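Local coordinates for protein leucyl-trna synthetase (Plasmodium knowlesi, PDB 5FOF) that probably hydrolyses mischarged transfer RNA as the editing domain of an enzyme that attaches leucine to its cognate tRNA, at residues Tyr39-Lys44 with Gly181-Ser186; Glu45-Tyr50 with Val67-Phe72; Ser73-Ile78 with Ser134-Tyr139; Tyr103-Gly108 with Ile170-Lys175. All coordinates share one frame; numbering follows the deposited sequence.

Contact 1: residues Tyr39-Lys44 with Gly181-Ser186; sequences YVHDYK and GLRTYS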
# COMPACT_ATOMS: atom_id res chain seq x y z
N TYR A 39 -6.30 6.33 -1.32
CA TYR A 39 -6.55 7.79 -1.32
C TYR A 39 -6.79 8.25 0.10
O TYR A 39 -7.43 7.56 0.89
CB TYR A 39 -7.79 8.17 -2.15
CG TYR A 39 -7.75 7.70 -3.58
CD1 TYR A 39 -8.27 6.44 -3.94
CD2 TYR A 39 -7.22 8.50 -4.59
CE1 TYR A 39 -8.21 5.99 -5.26
CE2 TYR A 39 -7.16 8.07 -5.91
CZ TYR A 39 -7.66 6.81 -6.25
OH TYR A 39 -7.62 6.41 -7.58
N VAL A 40 -6.27 9.42 0.42
CA VAL A 40 -6.56 10.08 1.67
C VAL A 40 -7.96 10.70 1.55
O VAL A 40 -8.28 11.33 0.54
CB VAL A 40 -5.52 11.17 1.96
CG1 VAL A 40 -5.89 11.92 3.24
CG2 VAL A 40 -4.14 10.57 2.07
N HIS A 41 -8.78 10.52 2.57
CA HIS A 41 -10.16 10.99 2.52
C HIS A 41 -10.30 12.51 2.62
O HIS A 41 -11.08 13.10 1.89
CB HIS A 41 -11.01 10.31 3.61
CG HIS A 41 -12.48 10.53 3.45
ND1 HIS A 41 -13.20 10.01 2.39
CD2 HIS A 41 -13.36 11.24 4.20
CE1 HIS A 41 -14.46 10.38 2.50
NE2 HIS A 41 -14.59 11.12 3.58
N ASP A 42 -9.54 13.12 3.53
CA ASP A 42 -9.62 14.55 3.80
C ASP A 42 -8.23 15.18 3.79
O ASP A 42 -7.43 14.99 4.71
CB ASP A 42 -10.29 14.76 5.16
CG ASP A 42 -10.55 16.24 5.50
OD1 ASP A 42 -10.25 17.16 4.69
OD2 ASP A 42 -11.07 16.48 6.62
N TYR A 43 -7.96 15.93 2.73
CA TYR A 43 -6.69 16.62 2.55
C TYR A 43 -6.29 17.55 3.71
O TYR A 43 -5.11 17.86 3.86
CB TYR A 43 -6.68 17.39 1.21
CG TYR A 43 -7.61 18.59 1.15
CD1 TYR A 43 -7.17 19.86 1.53
CD2 TYR A 43 -8.94 18.46 0.70
CE1 TYR A 43 -8.01 20.97 1.47
CE2 TYR A 43 -9.79 19.56 0.64
CZ TYR A 43 -9.33 20.81 1.03
OH TYR A 43 -10.18 21.91 0.97
N LYS A 44 -7.26 18.01 4.50
CA LYS A 44 -6.99 18.82 5.68
C LYS A 44 -6.39 17.99 6.79
O LYS A 44 -5.45 18.42 7.43
CB LYS A 44 -8.27 19.52 6.18
CG LYS A 44 -8.80 20.55 5.22
CD LYS A 44 -9.99 21.33 5.78
CE LYS A 44 -10.45 22.37 4.77
NZ LYS A 44 -11.42 23.36 5.33
N GLY A 181 -3.82 6.22 11.71
CA GLY A 181 -5.13 6.78 11.95
C GLY A 181 -5.75 7.59 10.82
O GLY A 181 -6.93 7.91 10.91
N LEU A 182 -4.98 7.93 9.78
CA LEU A 182 -5.55 8.66 8.65
C LEU A 182 -6.64 7.86 7.99
O LEU A 182 -6.47 6.66 7.73
CB LEU A 182 -4.52 8.97 7.56
CG LEU A 182 -4.00 10.39 7.44
CD1 LEU A 182 -3.25 10.52 6.12
CD2 LEU A 182 -5.09 11.45 7.56
N ARG A 183 -7.74 8.54 7.71
CA ARG A 183 -8.89 7.95 7.05
C ARG A 183 -8.49 7.83 5.58
O ARG A 183 -7.96 8.77 5.01
CB ARG A 183 -10.12 8.85 7.21
CG ARG A 183 -11.43 8.09 7.21
CD ARG A 183 -12.64 9.01 7.12
NE ARG A 183 -13.76 8.32 6.49
CZ ARG A 183 -14.93 8.89 6.18
NH1 ARG A 183 -15.16 10.17 6.45
NH2 ARG A 183 -15.88 8.15 5.60
N THR A 184 -8.73 6.66 5.00
CA THR A 184 -8.25 6.34 3.67
C THR A 184 -9.27 5.46 2.94
O THR A 184 -10.08 4.77 3.57
CB THR A 184 -6.88 5.60 3.70
OG1 THR A 184 -6.93 4.47 4.59
CG2 THR A 184 -5.76 6.53 4.15
N TYR A 185 -9.23 5.49 1.62
CA TYR A 185 -10.03 4.55 0.85
C TYR A 185 -9.26 4.07 -0.37
O TYR A 185 -8.27 4.66 -0.76
CB TYR A 185 -11.38 5.18 0.48
CG TYR A 185 -11.31 6.34 -0.48
CD1 TYR A 185 -11.12 7.65 -0.02
CD2 TYR A 185 -11.47 6.15 -1.84
CE1 TYR A 185 -11.07 8.73 -0.91
CE2 TYR A 185 -11.42 7.20 -2.74
CZ TYR A 185 -11.23 8.50 -2.27
OH TYR A 185 -11.18 9.53 -3.17
N SER A 186 -9.71 2.95 -0.94
CA SER A 186 -9.34 2.60 -2.29
C SER A 186 -10.61 2.51 -3.10
O SER A 186 -11.70 2.34 -2.55
CB SER A 186 -8.58 1.27 -2.34
OG SER A 186 -9.45 0.16 -2.49
O HOH W 1 -8.42 11.62 5.53
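Tyr39 and Tyr185 clasp each other through their backbones: Tyr39 N reaches Tyr185 O at 2.6 Å, and Tyr185 N returns a bond of 2.8 Å to Tyr39 O. Two residues on, His41 N donates to Arg183 O at 3.1 Å. The same Arg183 O takes a second donor, a water 2.9 Å away that in turn accepts from Asp42 N, so a single carbonyl holds the chain just where it leaves the strand. These bonds make an antiparallel pair of strands, 33-40 with 183-185, inside the mixed sheet of the editing domain, whose strand 76-83 flanks Val40 on the other side. Past the end of the strand the chain turns directly into helix 43-55, and Asp42 is its N-cap, with OD1 accepting from Lys44 N. On one face of the sheet the two tyrosines pack: Tyr39 CB sits 3.6 Å from the centroid of the Tyr185 ring, a CH-pi contact, while the rings, tilted 23° apart, are slid so far that they barely overlap. Tyr185 CG stands between its own backbone N and carbonyl carbon (chi1 67°), which turns the ring back over Tyr39; Tyr39 OH is hydrogen-bonded to Glu324. Farther out, the Arg183 guanidinium lies over one face of the His41 imidazole, tilted 40° from it. Its positive charge would probably disfavour protonation of the ring. On the other face of the sheet, Val40 CG2 touches Leu182 CD1 at 4.1 Å.

Contact 2: residues Glu45-Tyr50 with Val67-Phe72; sequences EFYEIY and VNENFF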
# COMPACT_ATOMS: atom_id res chain seq x y z
N GLU A 45 -6.94 16.81 7.04
CA GLU A 45 -6.31 15.87 7.98
C GLU A 45 -4.86 15.53 7.57
O GLU A 45 -4.00 15.43 8.44
CB GLU A 45 -7.16 14.61 8.18
CG GLU A 45 -8.35 14.87 9.11
CD GLU A 45 -9.45 13.81 9.07
OE1 GLU A 45 -9.69 13.19 8.00
OE2 GLU A 45 -10.10 13.62 10.13
N PHE A 46 -4.58 15.42 6.28
CA PHE A 46 -3.20 15.23 5.84
C PHE A 46 -2.39 16.52 5.99
O PHE A 46 -1.23 16.49 6.41
CB PHE A 46 -3.11 14.71 4.40
CG PHE A 46 -1.69 14.48 3.95
CD1 PHE A 46 -0.98 13.35 4.37
CD2 PHE A 46 -1.04 15.41 3.15
CE1 PHE A 46 0.33 13.14 3.97
CE2 PHE A 46 0.28 15.20 2.76
CZ PHE A 46 0.96 14.07 3.17
N TYR A 47 -3.01 17.66 5.65
CA TYR A 47 -2.34 18.96 5.78
C TYR A 47 -1.97 19.28 7.23
O TYR A 47 -0.91 19.85 7.47
CB TYR A 47 -3.18 20.09 5.20
CG TYR A 47 -2.41 21.38 5.14
CD1 TYR A 47 -1.28 21.49 4.36
CD2 TYR A 47 -2.79 22.49 5.89
CE1 TYR A 47 -0.55 22.66 4.29
CE2 TYR A 47 -2.06 23.68 5.83
CZ TYR A 47 -0.94 23.75 5.03
OH TYR A 47 -0.18 24.90 4.97
N GLU A 48 -2.81 18.91 8.18
CA GLU A 48 -2.46 19.08 9.58
C GLU A 48 -1.11 18.43 9.83
O GLU A 48 -0.18 19.11 10.29
CB GLU A 48 -3.50 18.50 10.52
CG GLU A 48 -3.20 18.83 11.98
CD GLU A 48 -3.98 17.96 12.95
OE1 GLU A 48 -5.18 17.69 12.68
OE2 GLU A 48 -3.39 17.55 13.97
N ILE A 49 -1.03 17.14 9.50
CA ILE A 49 0.18 16.33 9.66
C ILE A 49 1.38 17.02 8.99
O ILE A 49 2.46 17.05 9.55
CB ILE A 49 -0.02 14.88 9.12
CG1 ILE A 49 -0.97 14.09 10.03
CG2 ILE A 49 1.30 14.10 9.00
CD1 ILE A 49 -1.70 12.97 9.32
N TYR A 50 1.17 17.59 7.81
CA TYR A 50 2.24 18.26 7.12
C TYR A 50 2.78 19.48 7.90
O TYR A 50 4.00 19.67 7.95
CB TYR A 50 1.79 18.67 5.71
CG TYR A 50 2.81 19.50 4.95
CD1 TYR A 50 3.80 18.90 4.17
CD2 TYR A 50 2.77 20.90 5.01
CE1 TYR A 50 4.72 19.67 3.47
CE2 TYR A 50 3.69 21.68 4.31
CZ TYR A 50 4.66 21.05 3.55
OH TYR A 50 5.55 21.82 2.86
N VAL A 67 3.58 25.50 -0.77
CA VAL A 67 2.97 24.22 -0.44
C VAL A 67 1.96 24.46 0.70
O VAL A 67 2.24 24.19 1.87
CB VAL A 67 4.04 23.15 -0.12
CG1 VAL A 67 3.40 21.83 0.27
CG2 VAL A 67 4.96 22.95 -1.32
N ASN A 68 0.78 24.96 0.31
CA ASN A 68 -0.31 25.39 1.20
C ASN A 68 -1.36 24.32 1.40
O ASN A 68 -1.34 23.27 0.76
CB ASN A 68 -1.11 26.54 0.54
CG ASN A 68 -0.26 27.71 0.14
OD1 ASN A 68 0.56 28.21 0.93
ND2 ASN A 68 -0.47 28.19 -1.08
N GLU A 69 -2.36 24.65 2.21
CA GLU A 69 -3.65 23.98 2.16
C GLU A 69 -4.27 23.97 0.76
O GLU A 69 -4.86 22.97 0.33
CB GLU A 69 -4.62 24.67 3.10
CG GLU A 69 -5.98 24.00 3.11
CD GLU A 69 -6.88 24.60 4.14
OE1 GLU A 69 -7.32 25.73 3.92
OE2 GLU A 69 -7.14 23.93 5.15
N ASN A 70 -4.20 25.11 0.07
CA ASN A 70 -4.72 25.24 -1.29
C ASN A 70 -4.03 24.31 -2.32
O ASN A 70 -4.66 23.88 -3.29
CB ASN A 70 -4.64 26.72 -1.75
CG ASN A 70 -5.42 26.98 -3.02
OD1 ASN A 70 -6.61 26.66 -3.11
ND2 ASN A 70 -4.77 27.56 -4.02
N PHE A 71 -2.76 24.00 -2.09
CA PHE A 71 -2.00 23.06 -2.93
C PHE A 71 -2.52 21.63 -2.74
O PHE A 71 -2.88 20.97 -3.71
CB PHE A 71 -0.51 23.19 -2.56
CG PHE A 71 0.40 22.16 -3.18
CD1 PHE A 71 0.93 22.36 -4.45
CD2 PHE A 71 0.79 21.03 -2.45
CE1 PHE A 71 1.79 21.42 -5.00
CE2 PHE A 71 1.65 20.09 -3.00
CZ PHE A 71 2.16 20.30 -4.28
N PHE A 72 -2.59 21.17 -1.50
CA PHE A 72 -3.14 19.86 -1.19
C PHE A 72 -4.64 19.67 -1.50
O PHE A 72 -5.08 18.53 -1.62
CB PHE A 72 -2.82 19.47 0.25
CG PHE A 72 -1.36 19.19 0.47
CD1 PHE A 72 -0.77 18.08 -0.11
CD2 PHE A 72 -0.57 20.06 1.20
CE1 PHE A 72 0.59 17.82 0.06
CE2 PHE A 72 0.78 19.82 1.38
CZ PHE A 72 1.37 18.70 0.80
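Phe72 is wedged among Phe46, Tyr47 and Tyr50, and this aromatic cluster is the heart of the tight part of the contact. Phe46 brings its edge to one face of the Phe72 ring, CE2 lying 3.8 Å from Phe72 CE1 with the planes at 70°, while Phe71 from the same helix backs the opposite face. Phe72 in turn points its own edge at Tyr50, its CE2 sitting over the centre of that ring in a second edge-to-face pair. Tyr47 meets it rim to rim, CD1 to Phe72 CD2 at 3.5 Å. Beside them Val67 CG1 closes on Tyr50 OH at 3.4 Å. Equally close is the Tyr47 ring over the backbone that starts helix 69-74, with Glu69 N 3.3 Å from Tyr47 CZ. The solvent side is looser: Glu69 rests only its CB over that ring face, and its outer part takes no share. Ile77 and Val138 of the sheet floor the cluster below Phe72, so helices 43-55 and 69-74 are packed together on one side of the sheet. With ring edges set against ring faces and hydrocarbon filling the rest, segments 45-50 and 67-72 are held to each other by dispersion and ring electrostatics rather than by hydrogen bonds.

Contact 3: residues Ser73-Ile78 with Ser134-Tyr139; sequences SQKKII and SCENVY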
# COMPACT_ATOMS: atom_id res chain seq x y z
N SER A 73 -5.40 20.76 -1.64
CA SER A 73 -6.79 20.67 -2.11
C SER A 73 -6.87 20.33 -3.61
O SER A 73 -7.78 19.65 -4.02
CB SER A 73 -7.57 21.96 -1.84
OG SER A 73 -7.12 23.04 -2.64
N GLN A 74 -5.91 20.79 -4.40
CA GLN A 74 -5.94 20.59 -5.86
C GLN A 74 -5.32 19.25 -6.33
O GLN A 74 -5.37 18.92 -7.52
CB GLN A 74 -5.25 21.76 -6.57
CG GLN A 74 -6.09 23.02 -6.64
CD GLN A 74 -5.25 24.27 -6.92
OE1 GLN A 74 -4.53 24.34 -7.93
NE2 GLN A 74 -5.32 25.25 -6.02
N LYS A 75 -4.75 18.50 -5.41
CA LYS A 75 -4.09 17.25 -5.73
C LYS A 75 -4.70 16.11 -4.96
O LYS A 75 -5.15 16.29 -3.83
CB LYS A 75 -2.61 17.37 -5.42
CG LYS A 75 -1.96 18.52 -6.19
CD LYS A 75 -0.49 18.29 -6.41
CE LYS A 75 0.12 19.46 -7.17
NZ LYS A 75 -0.46 19.62 -8.53
N LYS A 76 -4.74 14.94 -5.57
CA LYS A 76 -5.11 13.74 -4.86
C LYS A 76 -3.89 13.28 -4.07
O LYS A 76 -2.77 13.31 -4.57
CB LYS A 76 -5.60 12.67 -5.82
CG LYS A 76 -6.79 13.12 -6.65
CD LYS A 76 -7.52 11.93 -7.24
CE LYS A 76 -8.83 12.32 -7.92
NZ LYS A 76 -9.67 11.10 -8.08
N ILE A 77 -4.10 12.88 -2.82
CA ILE A 77 -3.02 12.50 -1.93
C ILE A 77 -3.13 11.00 -1.78
O ILE A 77 -4.13 10.50 -1.26
CB ILE A 77 -3.17 13.19 -0.57
CG1 ILE A 77 -3.23 14.70 -0.81
CG2 ILE A 77 -2.03 12.80 0.36
CD1 ILE A 77 -3.27 15.56 0.43
N ILE A 78 -2.12 10.28 -2.27
CA ILE A 78 -2.22 8.83 -2.47
C ILE A 78 -1.05 8.08 -1.84
O ILE A 78 0.10 8.42 -2.10
CB ILE A 78 -2.35 8.50 -3.98
CG1 ILE A 78 -3.75 8.92 -4.47
CG2 ILE A 78 -2.11 7.02 -4.27
CD1 ILE A 78 -3.87 9.08 -5.96
N SER A 134 2.41 19.57 -13.83
CA SER A 134 2.03 18.32 -14.49
C SER A 134 1.60 17.15 -13.58
O SER A 134 1.09 16.15 -14.09
CB SER A 134 3.17 17.87 -15.42
OG SER A 134 4.43 17.94 -14.76
N CYS A 135 1.80 17.26 -12.27
CA CYS A 135 1.52 16.15 -11.35
C CYS A 135 0.28 16.46 -10.55
O CYS A 135 0.30 17.37 -9.71
CB CYS A 135 2.70 15.91 -10.41
SG CYS A 135 4.18 15.34 -11.25
N GLU A 136 -0.78 15.69 -10.79
CA GLU A 136 -2.05 15.86 -10.09
C GLU A 136 -2.13 15.06 -8.80
O GLU A 136 -3.09 15.21 -8.06
CB GLU A 136 -3.24 15.52 -11.02
CG GLU A 136 -3.66 16.66 -11.97
CD GLU A 136 -4.41 17.84 -11.28
OE1 GLU A 136 -5.65 17.74 -11.10
OE2 GLU A 136 -3.76 18.88 -10.96
N ASN A 137 -1.12 14.24 -8.53
CA ASN A 137 -1.15 13.29 -7.42
C ASN A 137 0.04 13.49 -6.50
O ASN A 137 1.17 13.64 -6.98
CB ASN A 137 -1.13 11.86 -7.97
CG ASN A 137 -2.46 11.42 -8.54
OD1 ASN A 137 -3.41 12.20 -8.63
ND2 ASN A 137 -2.55 10.14 -8.92
N VAL A 138 -0.22 13.50 -5.19
CA VAL A 138 0.82 13.49 -4.18
C VAL A 138 0.96 12.05 -3.75
O VAL A 138 0.01 11.48 -3.19
CB VAL A 138 0.45 14.35 -2.94
CG1 VAL A 138 1.50 14.21 -1.84
CG2 VAL A 138 0.30 15.81 -3.33
N TYR A 139 2.11 11.44 -4.02
CA TYR A 139 2.32 10.05 -3.64
C TYR A 139 3.14 9.96 -2.38
O TYR A 139 4.05 10.76 -2.16
CB TYR A 139 2.98 9.23 -4.75
CG TYR A 139 2.13 9.00 -5.96
CD1 TYR A 139 0.84 8.50 -5.84
CD2 TYR A 139 2.63 9.23 -7.23
CE1 TYR A 139 0.05 8.29 -6.96
CE2 TYR A 139 1.86 9.01 -8.36
CZ TYR A 139 0.57 8.54 -8.22
OH TYR A 139 -0.20 8.33 -9.33
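Lys76 and Val138 lead the backbone bonds that join two parallel strands. Lys76 N donates to Glu136 O at 3.0 Å. Val138 N reaches Lys76 O at 2.6 Å, and Ile78 N bonds to Val138 O at the same length, with CA-H...O contacts filling in between. Strands 76-83 and 137-141 thus lie side by side within the mixed sheet, their short axes 21° from parallel. Polar side chains add a second layer. Lys75 curls back at its last torsion (chi4 -63°) and sets NZ 2.7 Å from Cys135 O; Ile132 O also accepts from this ammonium, while Glu136 OE2 stays beyond salt-bridge range. Across the other face, Asn137 ND2 donates in its amide plane to Tyr139 OH at 3.0 Å, and Phe109 O and Asn110 OD1 extend that polar patch. Apolar contacts follow the faces: Ile78 CG2 meets the edge of the Tyr139 ring, 3.7 Å from CD1, and Ile78 CD1 abuts the Asn137 amide, whereas Val138 CG2 touches Lys75 CB at 3.9 Å. A lysine gripped by carbonyls where helix 128-134 ends would probably gain from the helix dipole, tying the helix terminus electrostatically to the neighbouring strand.

Contact 4: residues Tyr103-Gly108 with Ile170-Lys175; sequences YYVTLG and ILMKIK
Val105 gives more surface to this contact than any other residue of the two strands, and its backbone is gripped at both ends: Val105 N donates to Met172 O at 3.0 Å, while Val105 O accepts from Leu171 N at 2.7 Å. Its CG2 lies alongside Met172, 3.8 Å from CG. On this face helix 43-55 packs through Tyr50 and Asn53 against Met172, while Val138 and Ile140 of the adjoining strand lie beside Val105. Tyr104 comes next, on the other face. Its ring carries Lys173 over one side: with its first torsion trans (chi1 173°) the lysine stays straight to NZ, runs parallel to the tyrosine and brings CE to 3.3 Å from Tyr104 OH, where NZ makes a weak hydrogen bond. At the ring's edge Ile170 CG2 sits 4.0 Å from Tyr104 CD2. Leu171 is the third, an irregularity of the strand: its backbone angles are near-helical (phi/psi -76°/-38°), yet its N keeps the bond to Val105 O. It swings CD1 across Leu107, 4.0 Å from CG. Toward the Tyr103 end the antiparallel pairing is regular: Tyr103 N reaches Ile174 O at 2.8 Å, and Ile174 N bonds back to Tyr103 O. Helix 143-151 covers Tyr104, Thr106 and Ile170 through Leu146. Backbone bonds therefore set the strands in place, while the exposed Lys173 spends its aliphatic length on an aromatic face and keeps its ammonium beyond the ring's hydroxyl end, also meeting Tyr102 in a cation-pi contact, so that its charge need not be buried.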
# COMPACT_ATOMS: atom_id res chain seq x y z
N TYR A 103 8.86 7.44 5.61
CA TYR A 103 8.20 7.41 4.31
C TYR A 103 8.40 8.75 3.65
O TYR A 103 8.63 9.72 4.35
CB TYR A 103 6.71 7.09 4.48
CG TYR A 103 6.50 5.65 4.89
CD1 TYR A 103 6.53 5.28 6.22
CD2 TYR A 103 6.32 4.64 3.93
CE1 TYR A 103 6.37 3.97 6.59
CE2 TYR A 103 6.16 3.33 4.30
CZ TYR A 103 6.20 3.00 5.63
OH TYR A 103 6.03 1.69 6.03
N TYR A 104 8.32 8.79 2.32
CA TYR A 104 8.69 9.97 1.53
C TYR A 104 7.50 10.43 0.71
O TYR A 104 6.78 9.62 0.13
CB TYR A 104 9.89 9.64 0.64
CG TYR A 104 11.19 9.53 1.42
CD1 TYR A 104 11.45 8.41 2.22
CD2 TYR A 104 12.14 10.55 1.39
CE1 TYR A 104 12.62 8.32 2.96
CE2 TYR A 104 13.32 10.46 2.11
CZ TYR A 104 13.56 9.34 2.90
OH TYR A 104 14.73 9.24 3.63
N VAL A 105 7.30 11.74 0.65
CA VAL A 105 6.13 12.34 0.02
C VAL A 105 6.60 13.09 -1.19
O VAL A 105 7.48 13.95 -1.09
CB VAL A 105 5.39 13.26 1.01
CG1 VAL A 105 4.18 13.90 0.36
CG2 VAL A 105 4.97 12.46 2.23
N THR A 106 6.05 12.76 -2.35
CA THR A 106 6.52 13.33 -3.62
C THR A 106 5.32 13.62 -4.51
O THR A 106 4.18 13.44 -4.11
CB THR A 106 7.56 12.39 -4.31
OG1 THR A 106 8.10 13.01 -5.49
CG2 THR A 106 6.97 11.03 -4.68
N LEU A 107 5.60 14.12 -5.70
CA LEU A 107 4.59 14.36 -6.71
C LEU A 107 4.83 13.42 -7.87
O LEU A 107 5.97 13.20 -8.26
CB LEU A 107 4.70 15.79 -7.20
CG LEU A 107 4.33 16.86 -6.18
CD1 LEU A 107 4.80 18.23 -6.63
CD2 LEU A 107 2.82 16.88 -5.96
N GLY A 108 3.76 12.86 -8.42
CA GLY A 108 3.85 11.99 -9.59
C GLY A 108 2.62 12.03 -10.46
O GLY A 108 1.69 12.82 -10.23
N ILE A 170 11.09 16.02 -3.15
CA ILE A 170 10.54 15.43 -1.92
C ILE A 170 9.87 16.54 -1.13
O ILE A 170 10.54 17.45 -0.67
CB ILE A 170 11.66 14.78 -1.08
CG1 ILE A 170 12.37 13.68 -1.90
CG2 ILE A 170 11.13 14.21 0.22
CD1 ILE A 170 11.44 12.64 -2.49
N LEU A 171 8.55 16.46 -0.96
CA LEU A 171 7.83 17.50 -0.23
C LEU A 171 8.05 17.37 1.27
O LEU A 171 8.17 18.38 1.97
CB LEU A 171 6.34 17.49 -0.54
CG LEU A 171 5.95 17.74 -2.00
CD1 LEU A 171 4.47 17.42 -2.20
CD2 LEU A 171 6.23 19.18 -2.43
N MET A 172 8.09 16.13 1.76
CA MET A 172 8.43 15.89 3.15
C MET A 172 8.83 14.46 3.42
O MET A 172 8.62 13.59 2.62
CB MET A 172 7.26 16.31 4.07
CG MET A 172 6.31 15.21 4.54
SD MET A 172 4.95 15.79 5.59
CE MET A 172 5.77 17.05 6.57
N LYS A 173 9.38 14.25 4.61
CA LYS A 173 9.86 12.96 5.09
C LYS A 173 9.25 12.76 6.47
O LYS A 173 9.49 13.57 7.37
CB LYS A 173 11.37 13.05 5.16
CG LYS A 173 12.13 11.90 5.78
CD LYS A 173 13.62 12.22 5.65
CE LYS A 173 14.53 11.20 6.31
NZ LYS A 173 15.93 11.43 5.86
N ILE A 174 8.44 11.73 6.64
CA ILE A 174 7.77 11.49 7.93
C ILE A 174 7.74 10.03 8.32
O ILE A 174 7.69 9.15 7.46
CB ILE A 174 6.32 12.01 7.95
CG1 ILE A 174 5.62 11.69 6.63
CG2 ILE A 174 6.31 13.50 8.23
CD1 ILE A 174 4.11 11.72 6.75
N LYS A 175 7.73 9.79 9.63
CA LYS A 175 7.66 8.45 10.16
C LYS A 175 6.24 7.96 9.99
O LYS A 175 5.30 8.74 10.05
CB LYS A 175 8.05 8.39 11.65
CG LYS A 175 9.55 8.44 11.93
CD LYS A 175 9.89 7.81 13.28
CE LYS A 175 11.35 8.01 13.66
NZ LYS A 175 11.77 7.10 14.77

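Contacts 1, 3 and 4 all belong to one mixed sheet, and contact 2 joins the two helices lying against it. Among the strands used here the order is 183-185, 33-40, 76-83, 137-141, 102-108, 170-175, so contact 3 is central. Contacts 1 and 4, with centres about 16 Å apart, do not touch each other, but each touches contact 3. Contact 2 lies about 11 Å from contact 3, centre to centre, and its Phe71 reaches Leu107 of contact 4. Along the chain, contact 1 encloses the other three, contact 2 closes first, and contacts 3 and 4 interleave. Together they join distant segments into one part of the domain's sheet with its helical layer.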